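TRNA (guanine(9)-N1)-methyltransferase (Schizosaccharomyces pombe, PDB 4JWH) transfers a methyl group from S-adenosyl-L-methionine to N1 of guanine at position 9 of cytoplasmic tRNA, forming N1-methylguanosine. Local coordinates at residues T175-Y178 with L179-F182. Numbering follows the deposited sequence.
Sequences TKSY and LEEF
Ser177 and Tyr178 meet Glu181 and Phe182 through i to i+4 backbone bonds, Glu181 N to Ser177 O (2.9 Å) and Phe182 N to Tyr178 O (2.8 Å), which define the single turn of helix 178-181. Ser177 is its N-cap: chi1 of 74° puts OG over the start of the helix, where it accepts from Glu180 N at 2.8 Å. The Glu180 chain, extended beyond CG, runs back past the serine hydroxyl and brings Glu180 OE2 to 3.0 Å from Ser177 N; the bond is nearly straight (164°), on the anti side of the carboxylate and 23° out of its plane. These reciprocal bonds make a capping box, starting the short helix that leads from edge strand 171-173 back over central strands 105-109 and 208-212 of the parallel sheet of this SPOUT-clan domain. Replacing Ser177 by alanine removes OG and is likely to leave Glu180 N without its capping acceptor, the first turn less firmly held. Lys176 crosses Glu181 at about a right angle, Lys176 CD lying 3.6 Å from Glu181 OE2, whereas Lys176 NZ stays 4.9 Å from that oxygen. On the buried side, Tyr178 CB approaches Phe182 CD1 (4.4 Å); Tyr178 OH is hydrogen-bonded to Gln231 OE1, and the Phe182 ring packs edge-to-face with Phe145.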
ATOM      1  N   THR A 175      -3.578   5.029 -15.326  1.00 25.89           N
ATOM      2  CA  THR A 175      -5.024   5.178 -15.273  1.00 26.53           C
ATOM      3  C   THR A 175      -5.661   3.785 -15.251  1.00 26.05           C
ATOM      4  O   THR A 175      -6.773   3.639 -14.771  1.00 26.04           O
ATOM      5  CB  THR A 175      -5.629   6.033 -16.456  1.00 26.95           C
ATOM      6  OG1 THR A 175      -5.272   5.418 -17.693  1.00 29.20           O
ATOM      7  CG2 THR A 175      -5.091   7.445 -16.442  1.00 26.59           C
ATOM      8  N   LYS A 176      -4.950   2.763 -15.728  1.00 25.78           N
ATOM      9  CA  LYS A 176      -5.499   1.403 -15.689  1.00 26.14           C
ATOM     10  C   LYS A 176      -5.803   1.004 -14.251  1.00 25.43           C
ATOM     11  O   LYS A 176      -5.072   1.379 -13.308  1.00 24.48           O
ATOM     12  CB  LYS A 176      -4.549   0.361 -16.310  1.00 25.92           C
ATOM     13  CG  LYS A 176      -4.308   0.561 -17.829  1.00 30.14           C
ATOM     14  CD  LYS A 176      -3.431  -0.572 -18.372  1.00 34.49           C
ATOM     15  CE  LYS A 176      -3.323  -0.532 -19.886  1.00 38.89           C
ATOM     16  NZ  LYS A 176      -2.437   0.586 -20.348  1.00 39.95           N
ATOM     17  N   SER A 177      -6.879   0.252 -14.093  1.00 24.29           N
ATOM     18  CA  SER A 177      -7.184  -0.404 -12.814  1.00 24.51           C
ATOM     19  C   SER A 177      -6.144  -1.498 -12.601  1.00 23.79           C
ATOM     20  O   SER A 177      -5.488  -1.914 -13.572  1.00 23.29           O
ATOM     21  CB  SER A 177      -8.568  -1.045 -12.886  1.00 24.72           C
ATOM     22  OG  SER A 177      -8.480  -2.219 -13.686  1.00 25.90           O
ATOM     23  N   TYR A 178      -5.971  -1.954 -11.351  1.00 23.07           N
ATOM     24  CA  TYR A 178      -5.058  -3.075 -11.073  1.00 22.32           C
ATOM     25  C   TYR A 178      -5.495  -4.333 -11.816  1.00 23.20           C
ATOM     26  O   TYR A 178      -4.641  -5.115 -12.257  1.00 22.78           O
ATOM     27  CB  TYR A 178      -4.850  -3.359  -9.554  1.00 22.14           C
ATOM     28  CG  TYR A 178      -6.112  -3.630  -8.716  1.00 19.96           C
ATOM     29  CD1 TYR A 178      -6.619  -2.661  -7.858  1.00 20.55           C
ATOM     30  CD2 TYR A 178      -6.740  -4.860  -8.737  1.00 19.74           C
ATOM     31  CE1 TYR A 178      -7.777  -2.899  -7.078  1.00 19.78           C
ATOM     32  CE2 TYR A 178      -7.908  -5.118  -7.936  1.00 19.69           C
ATOM     33  CZ  TYR A 178      -8.412  -4.128  -7.134  1.00 20.37           C
ATOM     34  OH  TYR A 178      -9.539  -4.355  -6.362  1.00 22.47           O
ATOM     35  N   LEU A 179      -6.811  -4.510 -11.944  1.00 24.63           N
ATOM     36  CA  LEU A 179      -7.409  -5.659 -12.628  1.00 27.20           C
ATOM     37  C   LEU A 179      -7.024  -5.628 -14.103  1.00 28.38           C
ATOM     38  O   LEU A 179      -6.725  -6.665 -14.685  1.00 29.14           O
ATOM     39  CB  LEU A 179      -8.935  -5.703 -12.444  1.00 27.72           C
ATOM     40  CG  LEU A 179      -9.651  -7.052 -12.686  1.00 29.13           C
ATOM     41  CD1 LEU A 179      -9.128  -8.153 -11.770  1.00 31.18           C
ATOM     42  CD2 LEU A 179     -11.188  -6.927 -12.557  1.00 32.40           C
ATOM     43  N   GLU A 180      -6.991  -4.428 -14.683  1.00 28.76           N
ATOM     44  CA  GLU A 180      -6.546  -4.242 -16.056  1.00 29.05           C
ATOM     45  C   GLU A 180      -5.065  -4.484 -16.175  1.00 28.80           C
ATOM     46  O   GLU A 180      -4.646  -5.278 -17.006  1.00 28.09           O
ATOM     47  CB  GLU A 180      -6.923  -2.843 -16.593  1.00 29.92           C
ATOM     48  CG  GLU A 180      -8.429  -2.672 -16.760  1.00 31.89           C
ATOM     49  CD  GLU A 180      -8.865  -1.255 -17.142  1.00 36.06           C
ATOM     50  OE1 GLU A 180      -9.850  -1.155 -17.914  1.00 42.52           O
ATOM     51  OE2 GLU A 180      -8.280  -0.251 -16.673  1.00 32.01           O
ATOM     52  N   GLU A 181      -4.276  -3.811 -15.332  1.00 28.27           N
ATOM     53  CA  GLU A 181      -2.833  -3.896 -15.392  1.00 28.34           C
ATOM     54  C   GLU A 181      -2.284  -5.312 -15.114  1.00 28.28           C
ATOM     55  O   GLU A 181      -1.283  -5.720 -15.721  1.00 27.19           O
ATOM     56  CB  GLU A 181      -2.214  -2.821 -14.480  1.00 28.22           C
ATOM     57  CG  GLU A 181      -0.705  -2.823 -14.357  1.00 30.58           C
ATOM     58  CD  GLU A 181       0.009  -2.268 -15.585  1.00 36.03           C
ATOM     59  OE1 GLU A 181       1.159  -2.693 -15.811  1.00 36.92           O
ATOM     60  OE2 GLU A 181      -0.567  -1.421 -16.307  1.00 37.78           O
ATOM     61  N   PHE A 182      -2.950  -6.047 -14.224  1.00 28.03           N
ATOM     62  CA  PHE A 182      -2.515  -7.403 -13.816  1.00 28.86           C
ATOM     63  C   PHE A 182      -3.524  -8.527 -14.118  1.00 29.60           C
ATOM     64  O   PHE A 182      -3.610  -9.500 -13.387  1.00 29.62           O
ATOM     65  CB  PHE A 182      -2.137  -7.420 -12.323  1.00 28.51           C
ATOM     66  CG  PHE A 182      -1.006  -6.481 -11.979  1.00 26.94           C
ATOM     67  CD1 PHE A 182      -1.264  -5.254 -11.368  1.00 22.89           C
ATOM     68  CD2 PHE A 182       0.308  -6.796 -12.340  1.00 23.12           C
ATOM     69  CE1 PHE A 182      -0.208  -4.371 -11.073  1.00 24.12           C
ATOM     70  CE2 PHE A 182       1.370  -5.929 -12.034  1.00 24.46           C
ATOM     71  CZ  PHE A 182       1.117  -4.719 -11.407  1.00 21.85           C
TER